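Side-chain contacts in Polyphosphate:AMP phosphotransferase (Pseudomonas aeruginosa PAO1, PDB 3CZP), which transfers phosphate from inorganic polyphosphate to AMP to make ADP, and less efficiently to GMP, with magnesium as cofactor: residues R137-L142 with A147-F152; M419-E424 with N473-A478; A288-D293 with T485-I490; Y368-V373 with G378-A383. All coordinates share one frame; numbering follows the deposited sequence.

Contact 1. Residues R137-L142 with A147-F152. With EDO (1,2-ethanediol), chain G.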
# COMPACT_ATOMS: atom_id res chain seq x y z
N ARG A 137 -13.12 -1.67 -21.49
CA ARG A 137 -13.86 -2.18 -20.32
C ARG A 137 -13.32 -1.59 -18.96
O ARG A 137 -14.09 -1.34 -18.05
CB ARG A 137 -13.89 -3.72 -20.33
CG ARG A 137 -14.77 -4.31 -21.46
CD ARG A 137 -14.89 -5.85 -21.41
NE ARG A 137 -13.65 -6.55 -20.98
CZ ARG A 137 -12.69 -7.06 -21.77
NH1 ARG A 137 -12.77 -7.02 -23.07
NH2 ARG A 137 -11.64 -7.64 -21.22
N PHE A 138 -12.01 -1.51 -18.83
CA PHE A 138 -11.35 -0.97 -17.64
C PHE A 138 -11.79 0.50 -17.49
O PHE A 138 -12.37 0.87 -16.47
CB PHE A 138 -9.86 -1.15 -17.79
CG PHE A 138 -9.03 -0.58 -16.68
CD1 PHE A 138 -9.15 -1.01 -15.42
CD2 PHE A 138 -8.12 0.43 -16.94
CE1 PHE A 138 -8.40 -0.46 -14.40
CE2 PHE A 138 -7.36 0.95 -15.94
CZ PHE A 138 -7.50 0.50 -14.67
N GLU A 139 -11.60 1.30 -18.53
CA GLU A 139 -12.01 2.71 -18.47
C GLU A 139 -13.48 2.89 -18.17
O GLU A 139 -13.83 3.78 -17.41
CB GLU A 139 -11.66 3.46 -19.71
CG GLU A 139 -10.15 3.46 -19.87
CD GLU A 139 -9.67 4.14 -21.05
OE1 GLU A 139 -10.49 4.73 -21.78
OE2 GLU A 139 -8.40 4.06 -21.26
N ARG A 140 -14.30 2.03 -18.75
CA ARG A 140 -15.76 2.15 -18.51
C ARG A 140 -16.12 1.98 -17.04
O ARG A 140 -17.02 2.67 -16.51
CB ARG A 140 -16.53 1.18 -19.39
CG ARG A 140 -18.03 1.34 -19.35
CD ARG A 140 -18.77 0.24 -20.08
NE ARG A 140 -18.67 0.50 -21.51
CZ ARG A 140 -19.50 1.29 -22.21
NH1 ARG A 140 -20.59 1.85 -21.65
NH2 ARG A 140 -19.26 1.49 -23.49
N MSE A 141 -15.45 1.03 -16.40
CA MSE A 141 -15.73 0.71 -15.01
C MSE A 141 -15.27 1.86 -14.11
O MSE A 141 -15.92 2.22 -13.16
CB MSE A 141 -15.02 -0.61 -14.65
CG MSE A 141 -15.00 -0.96 -13.17
SE MSE A 141 -14.11 -2.65 -12.81
CE MSE A 141 -12.48 -2.34 -13.85
N LEU A 142 -14.11 2.40 -14.41
CA LEU A 142 -13.58 3.52 -13.66
C LEU A 142 -14.46 4.69 -13.72
O LEU A 142 -14.67 5.34 -12.69
CB LEU A 142 -12.24 3.96 -14.17
CG LEU A 142 -11.12 2.98 -13.99
CD1 LEU A 142 -9.81 3.63 -14.49
CD2 LEU A 142 -11.01 2.52 -12.52
N ALA A 147 -14.86 8.12 -11.87
CA ALA A 147 -13.68 8.81 -12.35
C ALA A 147 -14.00 9.78 -13.46
O ALA A 147 -14.82 9.49 -14.36
CB ALA A 147 -12.56 7.79 -12.87
N LEU A 148 -13.26 10.91 -13.43
CA LEU A 148 -13.13 11.82 -14.55
C LEU A 148 -11.83 11.54 -15.30
O LEU A 148 -10.74 11.82 -14.81
CB LEU A 148 -13.19 13.27 -14.05
CG LEU A 148 -13.10 14.38 -15.11
CD1 LEU A 148 -14.32 14.38 -16.04
CD2 LEU A 148 -12.87 15.76 -14.42
N LEU A 149 -11.98 11.03 -16.51
CA LEU A 149 -10.91 10.46 -17.28
C LEU A 149 -10.69 11.25 -18.55
O LEU A 149 -11.57 11.33 -19.44
CB LEU A 149 -11.25 9.01 -17.65
CG LEU A 149 -10.23 8.34 -18.59
CD1 LEU A 149 -8.84 8.27 -17.96
CD2 LEU A 149 -10.68 6.95 -18.95
N PHE A 150 -9.55 11.88 -18.63
CA PHE A 150 -9.12 12.58 -19.83
C PHE A 150 -8.07 11.75 -20.57
O PHE A 150 -7.16 11.20 -19.92
CB PHE A 150 -8.46 13.90 -19.43
CG PHE A 150 -9.38 14.89 -18.79
CD1 PHE A 150 -10.09 15.83 -19.58
CD2 PHE A 150 -9.50 14.97 -17.40
CE1 PHE A 150 -10.90 16.78 -18.99
CE2 PHE A 150 -10.33 15.89 -16.83
CZ PHE A 150 -11.04 16.79 -17.61
N LYS A 151 -8.13 11.68 -21.91
CA LYS A 151 -7.05 11.07 -22.70
C LYS A 151 -6.55 12.05 -23.80
O LYS A 151 -7.30 12.46 -24.68
CB LYS A 151 -7.50 9.75 -23.31
CG LYS A 151 -8.21 8.81 -22.35
CD LYS A 151 -8.49 7.53 -22.99
CE LYS A 151 -9.95 7.40 -23.39
NZ LYS A 151 -10.01 6.20 -24.07
N PHE A 152 -5.26 12.36 -23.78
CA PHE A 152 -4.72 13.31 -24.70
C PHE A 152 -3.72 12.61 -25.57
O PHE A 152 -2.78 11.95 -25.08
CB PHE A 152 -4.08 14.53 -24.01
CG PHE A 152 -5.03 15.37 -23.27
CD1 PHE A 152 -5.83 16.30 -23.92
CD2 PHE A 152 -5.11 15.29 -21.88
CE1 PHE A 152 -6.71 17.10 -23.18
CE2 PHE A 152 -5.96 16.11 -21.15
CZ PHE A 152 -6.76 16.98 -21.77
C1 EDO G . -19.72 5.26 -18.13
O1 EDO G . -20.25 6.31 -17.29
C2 EDO G . -20.83 4.67 -19.02
O2 EDO G . -21.06 3.25 -18.82

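Contact 2. Residues M419-E424 with N473-A478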
# COMPACT_ATOMS: atom_id res chain seq x y z
N MSE A 419 -30.17 -22.83 11.88
CA MSE A 419 -30.65 -22.59 13.21
C MSE A 419 -30.05 -23.50 14.30
O MSE A 419 -29.86 -23.05 15.44
CB MSE A 419 -32.15 -22.76 13.24
CG MSE A 419 -32.78 -22.56 14.58
SE MSE A 419 -34.52 -23.38 14.33
CE MSE A 419 -34.05 -24.98 13.22
N GLU A 420 -29.84 -24.77 13.95
CA GLU A 420 -29.11 -25.73 14.79
C GLU A 420 -27.74 -25.17 15.10
O GLU A 420 -27.25 -25.26 16.23
CB GLU A 420 -28.89 -27.05 14.05
CG GLU A 420 -30.11 -27.95 13.95
CD GLU A 420 -29.85 -29.16 13.03
OE1 GLU A 420 -28.86 -29.15 12.24
OE2 GLU A 420 -30.61 -30.11 13.09
N ARG A 421 -27.10 -24.61 14.08
CA ARG A 421 -25.76 -24.09 14.27
C ARG A 421 -25.79 -22.78 15.08
O ARG A 421 -24.89 -22.54 15.87
CB ARG A 421 -25.06 -23.95 12.91
CG ARG A 421 -24.88 -25.34 12.21
CD ARG A 421 -23.87 -25.28 11.04
NE ARG A 421 -23.68 -26.59 10.41
CZ ARG A 421 -23.06 -26.78 9.25
NH1 ARG A 421 -22.52 -25.76 8.60
NH2 ARG A 421 -22.91 -27.99 8.76
N PHE A 422 -26.86 -21.99 14.94
CA PHE A 422 -27.01 -20.74 15.70
C PHE A 422 -27.24 -21.05 17.17
O PHE A 422 -26.77 -20.32 18.03
CB PHE A 422 -28.15 -19.88 15.14
CG PHE A 422 -27.78 -19.04 13.92
CD1 PHE A 422 -26.63 -19.29 13.17
CD2 PHE A 422 -28.63 -18.02 13.50
CE1 PHE A 422 -26.33 -18.51 12.05
CE2 PHE A 422 -28.34 -17.25 12.39
CZ PHE A 422 -27.18 -17.49 11.66
N LYS A 423 -27.94 -22.14 17.46
CA LYS A 423 -28.13 -22.58 18.83
C LYS A 423 -26.84 -23.20 19.39
O LYS A 423 -26.45 -22.85 20.50
CB LYS A 423 -29.34 -23.53 18.94
CG LYS A 423 -30.64 -22.87 18.49
CD LYS A 423 -31.87 -23.65 18.88
CE LYS A 423 -32.11 -24.87 18.01
NZ LYS A 423 -33.35 -25.61 18.53
N GLU A 424 -26.17 -24.06 18.63
CA GLU A 424 -24.92 -24.68 19.12
C GLU A 424 -23.86 -23.63 19.48
O GLU A 424 -23.17 -23.76 20.48
CB GLU A 424 -24.35 -25.70 18.12
CG GLU A 424 -23.18 -26.55 18.67
CD GLU A 424 -23.47 -27.20 20.04
OE1 GLU A 424 -24.57 -27.78 20.25
OE2 GLU A 424 -22.58 -27.13 20.93
N ASN A 473 -24.37 -28.85 4.81
CA ASN A 473 -25.06 -29.30 6.02
C ASN A 473 -24.20 -30.25 6.89
O ASN A 473 -24.37 -30.27 8.10
CB ASN A 473 -26.37 -30.03 5.68
CG ASN A 473 -27.55 -29.10 5.45
OD1 ASN A 473 -27.39 -27.89 5.40
ND2 ASN A 473 -28.78 -29.68 5.30
N ASP A 474 -23.38 -31.08 6.22
CA ASP A 474 -22.43 -31.99 6.85
C ASP A 474 -21.06 -31.41 6.65
O ASP A 474 -20.55 -31.37 5.52
CB ASP A 474 -22.49 -33.41 6.23
CG ASP A 474 -21.51 -34.38 6.91
OD1 ASP A 474 -21.60 -34.55 8.13
OD2 ASP A 474 -20.63 -34.95 6.24
N LYS A 475 -20.47 -30.92 7.73
CA LYS A 475 -19.13 -30.32 7.70
C LYS A 475 -18.06 -31.21 7.08
O LYS A 475 -17.15 -30.73 6.39
CB LYS A 475 -18.69 -29.90 9.12
CG LYS A 475 -19.17 -28.49 9.54
CD LYS A 475 -19.52 -28.43 11.08
CE LYS A 475 -19.88 -27.02 11.52
NZ LYS A 475 -19.76 -26.85 12.99
N ARG A 476 -18.17 -32.52 7.31
CA ARG A 476 -17.14 -33.45 6.89
C ARG A 476 -17.10 -33.54 5.37
O ARG A 476 -16.03 -33.48 4.75
CB ARG A 476 -17.39 -34.81 7.51
CG ARG A 476 -17.28 -34.84 9.01
CD ARG A 476 -17.45 -36.24 9.52
NE ARG A 476 -16.99 -36.35 10.89
CZ ARG A 476 -17.74 -36.63 11.95
NH1 ARG A 476 -19.03 -36.91 11.84
NH2 ARG A 476 -17.17 -36.69 13.15
N PHE A 477 -18.29 -33.66 4.78
CA PHE A 477 -18.48 -33.76 3.32
C PHE A 477 -17.99 -32.46 2.68
O PHE A 477 -17.16 -32.46 1.76
CB PHE A 477 -19.97 -34.03 3.00
CG PHE A 477 -20.31 -34.03 1.53
CD1 PHE A 477 -20.32 -35.22 0.81
CD2 PHE A 477 -20.62 -32.85 0.87
CE1 PHE A 477 -20.63 -35.24 -0.54
CE2 PHE A 477 -20.92 -32.85 -0.51
CZ PHE A 477 -20.92 -34.06 -1.21
N ALA A 478 -18.48 -31.35 3.23
CA ALA A 478 -18.09 -29.99 2.81
C ALA A 478 -16.56 -29.80 2.80
O ALA A 478 -15.97 -29.35 1.79
CB ALA A 478 -18.77 -28.93 3.70

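Contact 3. Residues A288-D293 with T485-I490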
# COMPACT_ATOMS: atom_id res chain seq x y z
N ALA A 288 -0.67 -30.51 -0.51
CA ALA A 288 0.70 -30.17 -0.16
C ALA A 288 1.64 -30.50 -1.34
O ALA A 288 2.57 -29.76 -1.66
CB ALA A 288 1.11 -30.93 1.07
N GLY A 289 1.39 -31.63 -2.00
CA GLY A 289 2.30 -32.07 -3.05
C GLY A 289 2.15 -31.23 -4.29
O GLY A 289 3.12 -30.94 -4.98
N LEU A 290 0.92 -30.81 -4.58
CA LEU A 290 0.63 -29.99 -5.78
C LEU A 290 1.23 -28.62 -5.69
O LEU A 290 1.65 -28.07 -6.71
CB LEU A 290 -0.87 -29.89 -6.04
CG LEU A 290 -1.54 -31.17 -6.58
CD1 LEU A 290 -3.03 -31.11 -6.37
CD2 LEU A 290 -1.21 -31.36 -8.05
N ILE A 291 1.21 -28.05 -4.47
CA ILE A 291 1.79 -26.73 -4.17
C ILE A 291 3.32 -26.75 -4.26
O ILE A 291 3.93 -25.76 -4.69
CB ILE A 291 1.36 -26.23 -2.78
CG1 ILE A 291 -0.13 -25.94 -2.76
CG2 ILE A 291 2.11 -24.99 -2.40
CD1 ILE A 291 -0.53 -24.87 -3.61
N ARG A 292 3.91 -27.89 -3.93
CA ARG A 292 5.36 -28.06 -3.85
C ARG A 292 5.88 -28.42 -5.24
O ARG A 292 7.05 -28.25 -5.53
CB ARG A 292 5.66 -29.12 -2.76
CG ARG A 292 7.07 -29.74 -2.71
CD ARG A 292 7.12 -31.10 -1.92
NE ARG A 292 6.46 -30.97 -0.60
CZ ARG A 292 5.44 -31.71 -0.13
NH1 ARG A 292 4.93 -32.73 -0.82
NH2 ARG A 292 4.93 -31.44 1.09
N ASP A 293 5.01 -28.89 -6.11
CA ASP A 293 5.39 -29.30 -7.48
C ASP A 293 6.03 -28.08 -8.16
O ASP A 293 5.53 -26.96 -8.01
CB ASP A 293 4.13 -29.78 -8.23
CG ASP A 293 4.43 -30.50 -9.54
OD1 ASP A 293 4.94 -29.86 -10.51
OD2 ASP A 293 4.13 -31.70 -9.61
N THR A 485 -11.72 -30.07 -4.74
CA THR A 485 -11.90 -29.10 -5.80
C THR A 485 -10.65 -28.27 -6.07
O THR A 485 -10.25 -28.05 -7.24
CB THR A 485 -13.04 -28.13 -5.52
OG1 THR A 485 -14.26 -28.85 -5.29
CG2 THR A 485 -13.22 -27.16 -6.72
N ILE A 486 -10.07 -27.74 -5.01
CA ILE A 486 -8.81 -27.04 -5.13
C ILE A 486 -7.80 -27.91 -5.88
O ILE A 486 -7.25 -27.49 -6.87
CB ILE A 486 -8.27 -26.58 -3.76
CG1 ILE A 486 -9.18 -25.46 -3.20
CG2 ILE A 486 -6.86 -26.02 -3.84
CD1 ILE A 486 -8.87 -25.16 -1.77
N ASN A 487 -7.60 -29.13 -5.40
CA ASN A 487 -6.68 -30.08 -5.98
C ASN A 487 -7.01 -30.41 -7.43
O ASN A 487 -6.10 -30.45 -8.26
CB ASN A 487 -6.68 -31.40 -5.17
CG ASN A 487 -6.08 -31.24 -3.74
OD1 ASN A 487 -5.32 -30.31 -3.48
ND2 ASN A 487 -6.41 -32.18 -2.84
N ASP A 488 -8.29 -30.68 -7.73
CA ASP A 488 -8.70 -30.92 -9.15
C ASP A 488 -8.33 -29.69 -10.03
O ASP A 488 -7.88 -29.84 -11.17
CB ASP A 488 -10.22 -31.14 -9.30
CG ASP A 488 -10.70 -32.45 -8.73
OD1 ASP A 488 -9.86 -33.33 -8.42
OD2 ASP A 488 -11.95 -32.59 -8.61
N ALA A 489 -8.54 -28.48 -9.51
CA ALA A 489 -8.26 -27.24 -10.26
C ALA A 489 -6.76 -27.03 -10.55
O ALA A 489 -6.38 -26.64 -11.65
CB ALA A 489 -8.88 -26.00 -9.56
N ILE A 490 -5.90 -27.29 -9.58
CA ILE A 490 -4.42 -27.23 -9.78
C ILE A 490 -3.96 -28.31 -10.78
O ILE A 490 -3.24 -28.01 -11.71
CB ILE A 490 -3.64 -27.40 -8.47
CG1 ILE A 490 -3.97 -26.29 -7.45
CG2 ILE A 490 -2.14 -27.40 -8.74
CD1 ILE A 490 -3.44 -26.55 -6.00

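Contact 4. Residues Y368-V373 with G378-A383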
# COMPACT_ATOMS: atom_id res chain seq x y z
N TYR A 368 -17.61 -10.69 -4.54
CA TYR A 368 -19.01 -11.09 -4.68
C TYR A 368 -19.98 -10.42 -3.70
O TYR A 368 -21.21 -10.42 -3.94
CB TYR A 368 -19.14 -12.62 -4.70
CG TYR A 368 -18.59 -13.18 -5.98
CD1 TYR A 368 -19.33 -13.12 -7.15
CD2 TYR A 368 -17.29 -13.70 -6.06
CE1 TYR A 368 -18.83 -13.60 -8.36
CE2 TYR A 368 -16.78 -14.19 -7.28
CZ TYR A 368 -17.57 -14.14 -8.43
OH TYR A 368 -17.12 -14.60 -9.65
N GLY A 369 -19.44 -9.81 -2.65
CA GLY A 369 -20.24 -9.04 -1.71
C GLY A 369 -21.15 -8.03 -2.39
O GLY A 369 -22.28 -7.85 -1.98
N ARG A 370 -20.65 -7.38 -3.44
CA ARG A 370 -21.42 -6.41 -4.21
C ARG A 370 -22.75 -6.96 -4.73
O ARG A 370 -23.80 -6.26 -4.67
CB ARG A 370 -20.61 -5.80 -5.38
CG ARG A 370 -21.47 -4.86 -6.19
CD ARG A 370 -20.74 -3.70 -6.78
NE ARG A 370 -20.44 -2.68 -5.76
CZ ARG A 370 -19.84 -1.54 -6.05
NH1 ARG A 370 -19.46 -1.27 -7.30
NH2 ARG A 370 -19.57 -0.70 -5.07
N VAL A 371 -22.72 -8.21 -5.23
CA VAL A 371 -23.93 -8.86 -5.79
C VAL A 371 -24.64 -9.78 -4.79
O VAL A 371 -25.61 -10.45 -5.13
CB VAL A 371 -23.61 -9.64 -7.07
CG1 VAL A 371 -22.97 -8.68 -8.09
CG2 VAL A 371 -22.74 -10.87 -6.73
N LEU A 372 -24.15 -9.78 -3.55
CA LEU A 372 -24.81 -10.49 -2.46
C LEU A 372 -25.25 -9.47 -1.43
O LEU A 372 -26.25 -8.81 -1.64
CB LEU A 372 -23.87 -11.57 -1.90
CG LEU A 372 -23.52 -12.75 -2.84
CD1 LEU A 372 -22.42 -13.58 -2.14
CD2 LEU A 372 -24.75 -13.64 -3.27
N VAL A 373 -24.52 -9.30 -0.33
CA VAL A 373 -24.96 -8.35 0.72
C VAL A 373 -25.25 -6.88 0.31
O VAL A 373 -26.17 -6.28 0.83
CB VAL A 373 -23.99 -8.37 1.95
CG1 VAL A 373 -22.54 -7.98 1.56
CG2 VAL A 373 -24.55 -7.51 3.09
N GLY A 378 -28.85 -2.82 -0.02
CA GLY A 378 -28.83 -1.58 -0.77
C GLY A 378 -27.63 -0.72 -0.43
O GLY A 378 -27.75 0.48 -0.29
N PHE A 379 -26.47 -1.33 -0.28
CA PHE A 379 -25.29 -0.55 0.02
C PHE A 379 -24.74 0.06 -1.27
O PHE A 379 -23.82 0.89 -1.24
CB PHE A 379 -24.24 -1.38 0.76
CG PHE A 379 -24.67 -1.85 2.14
CD1 PHE A 379 -25.52 -1.08 2.95
CD2 PHE A 379 -24.20 -3.05 2.63
CE1 PHE A 379 -25.91 -1.52 4.24
CE2 PHE A 379 -24.58 -3.50 3.92
CZ PHE A 379 -25.44 -2.73 4.71
N CYS A 380 -25.27 -0.39 -2.41
CA CYS A 380 -24.97 0.20 -3.71
C CYS A 380 -26.29 0.22 -4.51
O CYS A 380 -27.26 -0.46 -4.13
CB CYS A 380 -23.86 -0.58 -4.45
SG CYS A 380 -24.38 -2.20 -5.09
N ALA A 381 -26.33 0.97 -5.61
CA ALA A 381 -27.53 1.10 -6.44
C ALA A 381 -27.68 -0.14 -7.31
O ALA A 381 -26.69 -0.80 -7.63
CB ALA A 381 -27.43 2.37 -7.33
N PRO A 382 -28.93 -0.46 -7.70
CA PRO A 382 -29.16 -1.50 -8.73
C PRO A 382 -28.24 -1.46 -9.96
O PRO A 382 -27.78 -2.51 -10.36
CB PRO A 382 -30.64 -1.28 -9.12
CG PRO A 382 -31.25 -0.71 -7.88
CD PRO A 382 -30.19 0.07 -7.15
N ALA A 383 -28.01 -0.29 -10.56
CA ALA A 383 -27.03 -0.15 -11.67
C ALA A 383 -25.64 -0.68 -11.30
O ALA A 383 -24.94 -1.29 -12.14
CB ALA A 383 -26.94 1.35 -12.15

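Contact 1. Residues R137-L142 with A147-F152
Glu139 sets CG anti to its carbonyl carbon (chi1 -62°) and then runs straight out toward the strand, while Lys151, bent at chi3 (-104°), reaches back from the opposite direction. The two ends meet in a buried salt bridge, Lys151 NZ to Glu139 OE1 at 2.8 Å, made on the syn lone pair of that oxygen. The other oxygen, OE2, accepts from Tyr111 OH and Trp110 NE1, and Lys151 NZ also bonds Thr203 O and Tyr111 OH, so both charged groups are gripped at several points. Next to the ion pair the methyl CD2 of Leu149 lies across the Glu139 stem at about a right angle, 3.6 Å from its CG. Further along the helix, Ala147 N donates to Leu142 O at 2.9 Å, closing the short connection from helix to strand. Leu142 CB stands 4.1 Å from Ala147 CB. Arg140 starts off away from the strand; its NH2 pairs with Glu136, and NH1 makes a weak bond to O2 of an ethanediol, probably from the crystallisation liquor. Helix 125-144 thus packs on strand 148-155, which lies between strands 44-50 and 210-214 in the parallel sheet of the N-terminal PPK2 domain, with helix 218-238 receiving Leu148, Phe150 and Phe152.

Contact 2. Residues M419-E424 with N473-A478
The guanidinium of Arg421 carries Lys475 on one face and the carbonyl of Asn473 at its edge. Lys475 CE sits over the middle of the group, 3.9 Å above its plane, and CG of the same lysine is 3.9 Å from Arg421 NH2. The two long chains slide past each other in opposite directions, so it is the lysine's methylene carbons that cover the arginine; its ammonium atom NZ remains 4.7 Å from Arg421 NE, outside charge contact. At the edge, near the plane, Arg421 NH2 approaches Asn473 O to 2.8 Å, but the N-H points well off the oxygen (117°) and the bond is weak. A second carbonyl, that of Ala472, accepts from the same NH2, while NH1 is taken by Ala310 O. Arg421 gets there by an extended chain from CG to NE, which carries the guanidinium from helix 415-427 to the turn after strand 467-471. In this second PPK2 domain, a member of the P-loop NTPase clan, that turn leads from an outermost strand of the parallel sheet into the last long helix, 475-496. Asp474 is the N-cap of this helix: its OD2 accepts from Phe477 N at 3.0 Å, met from above the carboxylate plane, and also takes a bond from Leu271 N. Asn473, one residue earlier, turns its amide to Asp414, with ND2 donating to Asp414 OD2, next to the start of helix 415-427.

Contact 3. Residues A288-D293 with T485-I490
Leu290 leans obliquely over both Asn487 and Ile490 where two helices run roughly alongside each other. These are the first and last long helices of the second PPK2 domain, 273-292 and 475-496, packed side by side in a domain of the P-loop NTPase clan, with 475-496 against strand 404-412 of its parallel sheet, although almost two hundred residues lie between the segments. Their axes come within 10.2 Å, and their chain directions differ by 32°. Leu290 points at the partner helix and divides its work between its branches. CB lies 3.9 Å from Ile490 CG2, and CD2 touches the same methyl, while CD1 turns to Asn487, where it rests 3.7 Å from the backbone oxygen O and packs against CB and the amide. The amide is not held by this leucine: Asn487 ND2 donates to Glu283 OE1, about two turns back on the helix that carries Leu290, which ties the side chain to that helix. Ile490 has CG2 anti to its backbone N, facing Leu290, and sends its longer branch (CG1 anti to the carbonyl carbon, chi1 -61°) toward Ile291. That isoleucine crosses it at about a right angle, and the two branches meet only at their ends. Nearby, Leu287 touches Ile486, Asn487 and Ile490, extending the apolar seam, and Tyr494 OH bonds the backbone oxygen of Leu290. Ile486 also touches Phe409 of strand 404-412. The meeting of the two isoleucines is a single methyl pair, Ile291 CD1 to Ile490 CD1 at 4.1 Å.

Contact 4. Residues Y368-V373 with G378-A383
Gly378, with a positive phi of 77°, is where the chain leaves helix 370-377 and turns back; the next two residues face segment 368-373. Phe379 follows: its ring reaches Val373 obliquely, with CE2 4.1 Å from Val373 CG2, the methyl that stands anti to the valine's backbone N. The contact is a light apolar touch at the surface, and the side chain of Phe379 also rests on Glu374. Cys380 then points toward segment 368-373. With chi1 at 72°, SG sits between the backbone N and the carbonyl carbon and comes within 4.0 Å of Arg370 NE and 4.1 Å of Arg370 CG, a van der Waals approach set obliquely to the guanidinium. The arginine, bent at chi2 and chi3, spends its polar end on other residues: NE pairs with Glu374, NH1 with Glu145 of the N-terminal PPK2 domain, and Tyr346 adds a cation-pi contact. Ala381 is the N-cap of the following helix, its N bonded to Asp384 OD2. The turn thus joins helix 370-377 to helix 382-402, whose Ala388 touches Arg370 and Val371, while helix 446-460 takes Leu372 and Val373.

In the fold
Contacts 1 and 3 are buried, contact 2 is partly buried and contact 4 lies at the surface. Contact 1 belongs to the first PPK2 domain, the other three to the second, yet contacts 1 and 4 come within about 7 Å at their nearest atoms. Contacts 2 and 3 share helix 475-496, the former at its start and the latter further along. Their chemistry follows their places: a buried ion pair between helix and strand in contact 1, an arginine reaching backbone oxygens in contact 2, aliphatic branches between helices in contact 3, and sparse van der Waals touches across a short turn in contact 4. Along the chain, contacts 2 and 4 both lie inside the span closed by contact 3.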